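Local coordinates for bacterial bifunctional deaminase-reductase C-terminal domain-containing protein (Corynebacterium diphtheriae, PDB 2P4G), which is probably an NADP-dependent reductase of the RibD C-terminal family, related to enzymes that reduce a pyrimidine intermediate of riboflavin biosynthesis, at residues 16-28 / 244-257. Sequence-based numbering, arbitrary orientation.
Sequences VTTEQIVYGALPL and EMLSSSPNGLIFSR
Helix 18-23 packs on the final beta hairpin, running roughly along strand 254-257 (28° between their directions, axes 9.3 Å apart), with the CA of Ile21 nearest that of Met245 and Val16 near Ser247. Arg257 rises from the sheet to the end of this helix. Its chain runs extended through CD and bends at chi3 (74°), which brings the guanidinium up to the last turn. Arg257 NH1 and Arg257 NH2 both grip Gly24 O end-on, at 2.8 and 2.9 Å, with the oxygen close to the guanidinium plane. Arg257 NH1 also donates to Ile21 O at 2.9 Å, a more bent bond that meets this carbonyl from above its plane. One arginine thus serves two carbonyls at the helix C-terminus, where the helix dipole should favour a positive charge. The guanidinium is sandwiched: Met245 CG lies over the centre of one face, and Leu26 CD2 covers the other, nearer the rim. Glu244 OE1 forms a salt bridge with Arg257 NE (2.7 Å), though its hydrogen bond is weak, and also pairs with Arg211, which may limit the group's rotation. Selenomethionine Met245, bent at chi2 and chi3, tucks its CE methyl tightly against Ile21 CA (3.5 Å) and also touches Val16 CG1. Further along, a water joins Val16 O to Ser247 OG. Thr17 OG1 caps the helix start by accepting from Gln20 N (2.9 Å). Glu244 and Met245 both donate to Arg257 O, forming a classic beta bulge in the antiparallel hairpin that forms one edge of the mixed sheet within this chain of DHFR-like RibD C-terminal fold.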
ATOM      1  N   VAL A  16       0.766   1.304  23.055  1.00 92.19           N
ATOM      2  CA  VAL A  16       1.114   2.470  22.184  1.00 90.90           C
ATOM      3  C   VAL A  16      -0.080   3.423  21.996  1.00 90.52           C
ATOM      4  O   VAL A  16      -1.105   3.069  21.412  1.00 92.78           O
ATOM      5  CB  VAL A  16       1.643   2.026  20.807  1.00 90.41           C
ATOM      6  CG1 VAL A  16       2.245   3.226  20.063  1.00 90.50           C
ATOM      7  CG2 VAL A  16       2.668   0.900  20.967  1.00 88.22           C
ATOM      8  N   THR A  17       0.074   4.645  22.479  1.00 87.79           N
ATOM      9  CA  THR A  17      -0.994   5.603  22.454  1.00 85.52           C
ATOM     10  C   THR A  17      -0.848   6.466  21.207  1.00 83.64           C
ATOM     11  O   THR A  17       0.206   6.512  20.592  1.00 84.51           O
ATOM     12  CB  THR A  17      -0.950   6.493  23.705  1.00 85.97           C
ATOM     13  OG1 THR A  17       0.031   7.516  23.521  1.00 87.94           O
ATOM     14  CG2 THR A  17      -0.600   5.677  24.962  1.00 84.18           C
ATOM     15  N   THR A  18      -1.916   7.162  20.850  1.00 81.13           N
ATOM     16  CA  THR A  18      -1.870   8.112  19.768  1.00 79.49           C
ATOM     17  C   THR A  18      -0.924   9.253  20.107  1.00 77.79           C
ATOM     18  O   THR A  18      -0.284   9.817  19.231  1.00 77.35           O
ATOM     19  CB  THR A  18      -3.268   8.661  19.431  1.00 76.96           C
ATOM     20  OG1 THR A  18      -3.854   9.270  20.584  1.00 76.83           O
ATOM     21  CG2 THR A  18      -4.158   7.553  18.959  1.00 77.77           C
ATOM     22  N   GLU A  19      -0.841   9.593  21.379  1.00 77.47           N
ATOM     23  CA  GLU A  19       0.076  10.628  21.825  1.00 80.20           C
ATOM     24  C   GLU A  19       1.533  10.202  21.590  1.00 80.64           C
ATOM     25  O   GLU A  19       2.389  11.023  21.266  1.00 81.80           O
ATOM     26  CB  GLU A  19      -0.165  10.953  23.306  1.00 80.40           C
ATOM     27  CG  GLU A  19       0.470  12.241  23.748  1.00 81.11           C
ATOM     28  CD  GLU A  19       0.185  12.564  25.201  1.00 88.68           C
ATOM     29  OE1 GLU A  19       0.629  11.805  26.098  1.00 83.35           O
ATOM     30  OE2 GLU A  19      -0.474  13.598  25.445  1.00 95.76           O
ATOM     31  N   GLN A  20       1.811   8.914  21.737  1.00 80.54           N
ATOM     32  CA  GLN A  20       3.142   8.411  21.440  1.00 81.72           C
ATOM     33  C   GLN A  20       3.440   8.546  19.965  1.00 79.94           C
ATOM     34  O   GLN A  20       4.458   9.097  19.579  1.00 82.38           O
ATOM     35  CB  GLN A  20       3.283   6.960  21.888  1.00 82.95           C
ATOM     36  CG  GLN A  20       3.231   6.804  23.411  1.00 88.70           C
ATOM     37  CD  GLN A  20       3.282   5.356  23.840  1.00 99.64           C
ATOM     38  OE1 GLN A  20       3.758   4.490  23.087  1.00112.35           O
ATOM     39  NE2 GLN A  20       2.802   5.074  25.051  1.00100.13           N
ATOM     40  N   ILE A  21       2.526   8.053  19.148  1.00 77.63           N
ATOM     41  CA  ILE A  21       2.684   8.063  17.709  1.00 76.26           C
ATOM     42  C   ILE A  21       3.025   9.450  17.216  1.00 74.35           C
ATOM     43  O   ILE A  21       3.910   9.599  16.393  1.00 74.98           O
ATOM     44  CB  ILE A  21       1.398   7.580  17.021  1.00 76.81           C
ATOM     45  CG1 ILE A  21       1.151   6.111  17.362  1.00 81.46           C
ATOM     46  CG2 ILE A  21       1.506   7.733  15.528  1.00 79.57           C
ATOM     47  CD1 ILE A  21      -0.243   5.614  17.067  1.00 81.75           C
ATOM     48  N   VAL A  22       2.318  10.459  17.730  1.00 72.06           N
ATOM     49  CA  VAL A  22       2.494  11.842  17.304  1.00 69.51           C
ATOM     50  C   VAL A  22       3.713  12.517  17.948  1.00 70.90           C
ATOM     51  O   VAL A  22       4.431  13.254  17.284  1.00 69.54           O
ATOM     52  CB  VAL A  22       1.217  12.700  17.563  1.00 69.48           C
ATOM     53  CG1 VAL A  22       1.489  14.174  17.297  1.00 65.66           C
ATOM     54  CG2 VAL A  22       0.051  12.226  16.699  1.00 63.39           C
ATOM     55  N   TYR A  23       3.963  12.264  19.230  1.00 71.68           N
ATOM     56  CA  TYR A  23       4.927  13.063  19.961  1.00 71.83           C
ATOM     57  C   TYR A  23       6.213  12.339  20.369  1.00 73.07           C
ATOM     58  O   TYR A  23       7.217  12.995  20.699  1.00 71.93           O
ATOM     59  CB  TYR A  23       4.257  13.642  21.219  1.00 71.77           C
ATOM     60  CG  TYR A  23       3.174  14.647  20.918  1.00 73.16           C
ATOM     61  CD1 TYR A  23       3.494  15.958  20.587  1.00 68.44           C
ATOM     62  CD2 TYR A  23       1.820  14.292  20.979  1.00 72.36           C
ATOM     63  CE1 TYR A  23       2.498  16.893  20.320  1.00 72.89           C
ATOM     64  CE2 TYR A  23       0.822  15.219  20.714  1.00 72.00           C
ATOM     65  CZ  TYR A  23       1.165  16.519  20.384  1.00 73.92           C
ATOM     66  OH  TYR A  23       0.184  17.454  20.121  1.00 72.85           O
ATOM     67  N   GLY A  24       6.190  11.008  20.366  1.00 72.79           N
ATOM     68  CA  GLY A  24       7.244  10.234  21.016  1.00 73.78           C
ATOM     69  C   GLY A  24       8.362   9.779  20.093  1.00 73.43           C
ATOM     70  O   GLY A  24       8.180   9.737  18.882  1.00 71.02           O
ATOM     71  N   ALA A  25       9.496   9.418  20.699  1.00 72.51           N
ATOM     72  CA  ALA A  25      10.732   9.048  19.991  1.00 75.19           C
ATOM     73  C   ALA A  25      11.155  10.091  18.961  1.00 76.87           C
ATOM     74  O   ALA A  25      11.498   9.751  17.819  1.00 76.21           O
ATOM     75  CB  ALA A  25      10.608   7.647  19.341  1.00 74.09           C
ATOM     76  N   LEU A  26      11.132  11.355  19.377  1.00 79.34           N
ATOM     77  CA  LEU A  26      11.598  12.463  18.552  1.00 83.04           C
ATOM     78  C   LEU A  26      12.699  13.289  19.262  1.00 86.39           C
ATOM     79  O   LEU A  26      12.813  13.257  20.493  1.00 86.46           O
ATOM     80  CB  LEU A  26      10.417  13.362  18.169  1.00 82.87           C
ATOM     81  CG  LEU A  26       9.349  12.722  17.279  1.00 84.34           C
ATOM     82  CD1 LEU A  26       8.074  13.513  17.311  1.00 80.60           C
ATOM     83  CD2 LEU A  26       9.855  12.589  15.860  1.00 82.39           C
ATOM     84  N   PRO A  27      13.530  14.012  18.485  1.00 90.16           N
ATOM     85  CA  PRO A  27      14.463  14.999  19.053  1.00 93.32           C
ATOM     86  C   PRO A  27      13.784  16.310  19.469  1.00 96.63           C
ATOM     87  O   PRO A  27      12.556  16.408  19.400  1.00 99.12           O
ATOM     88  CB  PRO A  27      15.452  15.259  17.903  1.00 92.90           C
ATOM     89  CG  PRO A  27      15.085  14.297  16.805  1.00 93.17           C
ATOM     90  CD  PRO A  27      13.673  13.910  17.023  1.00 90.33           C
ATOM     91  N   LEU A  28      14.585  17.307  19.865  1.00 99.91           N
ATOM     92  CA  LEU A  28      14.086  18.631  20.296  1.00101.91           C
ATOM     93  C   LEU A  28      13.490  19.486  19.163  1.00105.22           C
ATOM     94  O   LEU A  28      13.059  20.616  19.394  1.00105.01           O
ATOM     95  CB  LEU A  28      15.205  19.418  20.975  1.00101.69           C
ATOM     96  N   GLU A 244       9.748   4.876  11.938  1.00 69.47           N
ATOM     97  CA  GLU A 244      10.030   5.343  13.287  1.00 69.24           C
ATOM     98  C   GLU A 244       9.131   4.714  14.351  1.00 69.83           C
ATOM     99  O   GLU A 244       9.566   4.498  15.483  1.00 73.75           O
ATOM    100  CB  GLU A 244       9.860   6.844  13.339  1.00 69.74           C
ATOM    101  CG  GLU A 244      10.913   7.643  12.619  1.00 68.01           C
ATOM    102  CD  GLU A 244      10.651   9.139  12.723  1.00 67.66           C
ATOM    103  OE1 GLU A 244       9.518   9.534  13.062  1.00 66.53           O
ATOM    104  OE2 GLU A 244      11.575   9.918  12.461  1.00 65.81           O
HETATM  105  N   MSE A 245       7.884   4.452  13.985  1.00 71.34           N
HETATM  106  CA  MSE A 245       6.852   4.001  14.910  1.00 72.00           C
HETATM  107  C   MSE A 245       5.989   3.024  14.165  1.00 71.18           C
HETATM  108  O   MSE A 245       5.613   3.294  13.049  1.00 75.17           O
HETATM  109  CB  MSE A 245       5.922   5.143  15.308  1.00 71.68           C
HETATM  110  CG  MSE A 245       6.519   6.250  16.123  1.00 82.00           C
HETATM  111 SE   MSE A 245       6.753   5.727  17.987  0.75 96.73          SE
HETATM  112  CE  MSE A 245       4.888   5.496  18.422  1.00 60.56           C
ATOM    113  N   LEU A 246       5.643   1.920  14.799  1.00 73.18           N
ATOM    114  CA  LEU A 246       4.722   0.960  14.229  1.00 74.29           C
ATOM    115  C   LEU A 246       3.776   0.441  15.301  1.00 75.29           C
ATOM    116  O   LEU A 246       4.209   0.037  16.370  1.00 77.15           O
ATOM    117  CB  LEU A 246       5.483  -0.213  13.645  1.00 74.79           C
ATOM    118  CG  LEU A 246       4.654  -1.326  13.017  1.00 74.91           C
ATOM    119  CD1 LEU A 246       3.885  -0.770  11.824  1.00 66.32           C
ATOM    120  CD2 LEU A 246       5.587  -2.473  12.634  1.00 65.31           C
ATOM    121  N   SER A 247       2.495   0.400  14.970  1.00 75.20           N
ATOM    122  CA  SER A 247       1.463  -0.012  15.891  1.00 77.38           C
ATOM    123  C   SER A 247       0.235  -0.514  15.106  1.00 76.30           C
ATOM    124  O   SER A 247       0.152  -0.326  13.892  1.00 74.12           O
ATOM    125  CB  SER A 247       1.108   1.192  16.772  1.00 76.45           C
ATOM    126  OG  SER A 247      -0.075   0.969  17.484  1.00 87.06           O
ATOM    127  N   SER A 248      -0.701  -1.161  15.802  1.00 76.72           N
ATOM    128  CA  SER A 248      -1.992  -1.535  15.211  1.00 76.87           C
ATOM    129  C   SER A 248      -3.172  -1.327  16.169  1.00 76.00           C
ATOM    130  O   SER A 248      -2.994  -1.324  17.382  1.00 77.77           O
ATOM    131  CB  SER A 248      -1.956  -2.996  14.737  1.00 77.15           C
ATOM    132  OG  SER A 248      -2.001  -3.911  15.821  1.00 79.11           O
ATOM    133  N   SER A 249      -4.368  -1.140  15.609  1.00 75.78           N
ATOM    134  CA  SER A 249      -5.619  -1.076  16.383  1.00 73.94           C
ATOM    135  C   SER A 249      -6.222  -2.466  16.565  1.00 74.04           C
ATOM    136  O   SER A 249      -5.786  -3.418  15.911  1.00 76.00           O
ATOM    137  CB  SER A 249      -6.636  -0.169  15.684  1.00 74.67           C
ATOM    138  OG  SER A 249      -7.120  -0.734  14.488  1.00 74.70           O
ATOM    139  N   PRO A 250      -7.236  -2.601  17.442  1.00 75.45           N
ATOM    140  CA  PRO A 250      -7.871  -3.918  17.600  1.00 75.46           C
ATOM    141  C   PRO A 250      -8.665  -4.361  16.374  1.00 75.26           C
ATOM    142  O   PRO A 250      -8.970  -5.539  16.245  1.00 75.00           O
ATOM    143  CB  PRO A 250      -8.799  -3.737  18.812  1.00 76.41           C
ATOM    144  CG  PRO A 250      -8.443  -2.404  19.407  1.00 76.63           C
ATOM    145  CD  PRO A 250      -7.849  -1.592  18.327  1.00 74.77           C
ATOM    146  N   ASN A 251      -8.995  -3.417  15.496  1.00 74.89           N
ATOM    147  CA  ASN A 251      -9.593  -3.722  14.200  1.00 74.17           C
ATOM    148  C   ASN A 251      -8.575  -4.065  13.103  1.00 74.05           C
ATOM    149  O   ASN A 251      -8.957  -4.266  11.958  1.00 77.30           O
ATOM    150  CB  ASN A 251     -10.451  -2.552  13.757  1.00 71.18           C
ATOM    151  CG  ASN A 251     -11.580  -2.272  14.728  1.00 74.68           C
ATOM    152  OD1 ASN A 251     -11.665  -1.193  15.299  1.00 83.71           O
ATOM    153  ND2 ASN A 251     -12.443  -3.257  14.933  1.00 69.08           N
ATOM    154  N   GLY A 252      -7.292  -4.109  13.445  1.00 72.85           N
ATOM    155  CA  GLY A 252      -6.266  -4.581  12.529  1.00 72.67           C
ATOM    156  C   GLY A 252      -5.735  -3.522  11.589  1.00 72.55           C
ATOM    157  O   GLY A 252      -5.075  -3.846  10.598  1.00 73.13           O
ATOM    158  N   LEU A 253      -5.996  -2.254  11.897  1.00 70.05           N
ATOM    159  CA  LEU A 253      -5.403  -1.171  11.140  1.00 69.68           C
ATOM    160  C   LEU A 253      -3.979  -0.984  11.620  1.00 71.94           C
ATOM    161  O   LEU A 253      -3.716  -1.073  12.820  1.00 73.18           O
ATOM    162  CB  LEU A 253      -6.181   0.138  11.311  1.00 72.65           C
ATOM    163  CG  LEU A 253      -7.490   0.327  10.503  1.00 66.71           C
ATOM    164  CD1 LEU A 253      -8.576  -0.590  11.023  1.00 66.52           C
ATOM    165  CD2 LEU A 253      -7.924   1.811  10.538  1.00 66.20           C
ATOM    166  N   ILE A 254      -3.056  -0.757  10.686  1.00 71.36           N
ATOM    167  CA  ILE A 254      -1.636  -0.569  11.038  1.00 70.13           C
ATOM    168  C   ILE A 254      -1.426   0.926  11.026  1.00 71.30           C
ATOM    169  O   ILE A 254      -1.924   1.629  10.139  1.00 70.50           O
ATOM    170  CB  ILE A 254      -0.645  -1.237  10.057  1.00 68.91           C
ATOM    171  CG1 ILE A 254      -0.915  -2.732   9.925  1.00 68.57           C
ATOM    172  CG2 ILE A 254       0.827  -1.028  10.500  1.00 71.29           C
ATOM    173  CD1 ILE A 254      -0.109  -3.374   8.766  1.00 65.97           C
ATOM    174  N   PHE A 255      -0.729   1.407  12.048  1.00 70.39           N
ATOM    175  CA  PHE A 255      -0.355   2.784  12.113  1.00 70.95           C
ATOM    176  C   PHE A 255       1.150   2.812  12.056  1.00 69.85           C
ATOM    177  O   PHE A 255       1.813   2.094  12.803  1.00 70.88           O
ATOM    178  CB  PHE A 255      -0.853   3.427  13.399  1.00 69.73           C
ATOM    179  CG  PHE A 255      -2.322   3.317  13.583  1.00 71.24           C
ATOM    180  CD1 PHE A 255      -3.183   4.146  12.880  1.00 73.25           C
ATOM    181  CD2 PHE A 255      -2.856   2.381  14.434  1.00 69.98           C
ATOM    182  CE1 PHE A 255      -4.521   4.045  13.036  1.00 67.95           C
ATOM    183  CE2 PHE A 255      -4.213   2.288  14.597  1.00 75.67           C
ATOM    184  CZ  PHE A 255      -5.050   3.119  13.900  1.00 71.15           C
ATOM    185  N   SER A 256       1.671   3.665  11.178  1.00 68.83           N
ATOM    186  CA  SER A 256       3.096   3.754  10.913  1.00 70.96           C
ATOM    187  C   SER A 256       3.476   5.228  10.841  1.00 69.88           C
ATOM    188  O   SER A 256       2.733   6.030  10.310  1.00 71.68           O
ATOM    189  CB  SER A 256       3.438   3.064   9.589  1.00 72.13           C
ATOM    190  OG  SER A 256       2.866   3.767   8.501  1.00 75.07           O
ATOM    191  N   ARG A 257       4.620   5.569  11.418  1.00 69.82           N
ATOM    192  CA  ARG A 257       5.195   6.869  11.284  1.00 68.20           C
ATOM    193  C   ARG A 257       6.550   6.683  10.637  1.00 69.87           C
ATOM    194  O   ARG A 257       7.401   5.916  11.159  1.00 70.33           O
ATOM    195  CB  ARG A 257       5.389   7.516  12.645  1.00 67.00           C
ATOM    196  CG  ARG A 257       5.732   8.994  12.531  1.00 73.23           C
ATOM    197  CD  ARG A 257       5.920   9.630  13.880  1.00 70.45           C
ATOM    198  NE  ARG A 257       7.173   9.223  14.464  1.00 67.71           N
ATOM    199  CZ  ARG A 257       7.537   9.489  15.713  1.00 69.89           C
ATOM    200  NH1 ARG A 257       6.737  10.156  16.521  1.00 73.64           N
ATOM    201  NH2 ARG A 257       8.721   9.081  16.140  1.00 71.47           N
TER
HETATM  202  O   HOH W   1      -1.886   2.722  18.697  1.00 71.70           O
HETATM  203  O   HOH W   2      11.783   8.341  15.768  1.00 65.80           O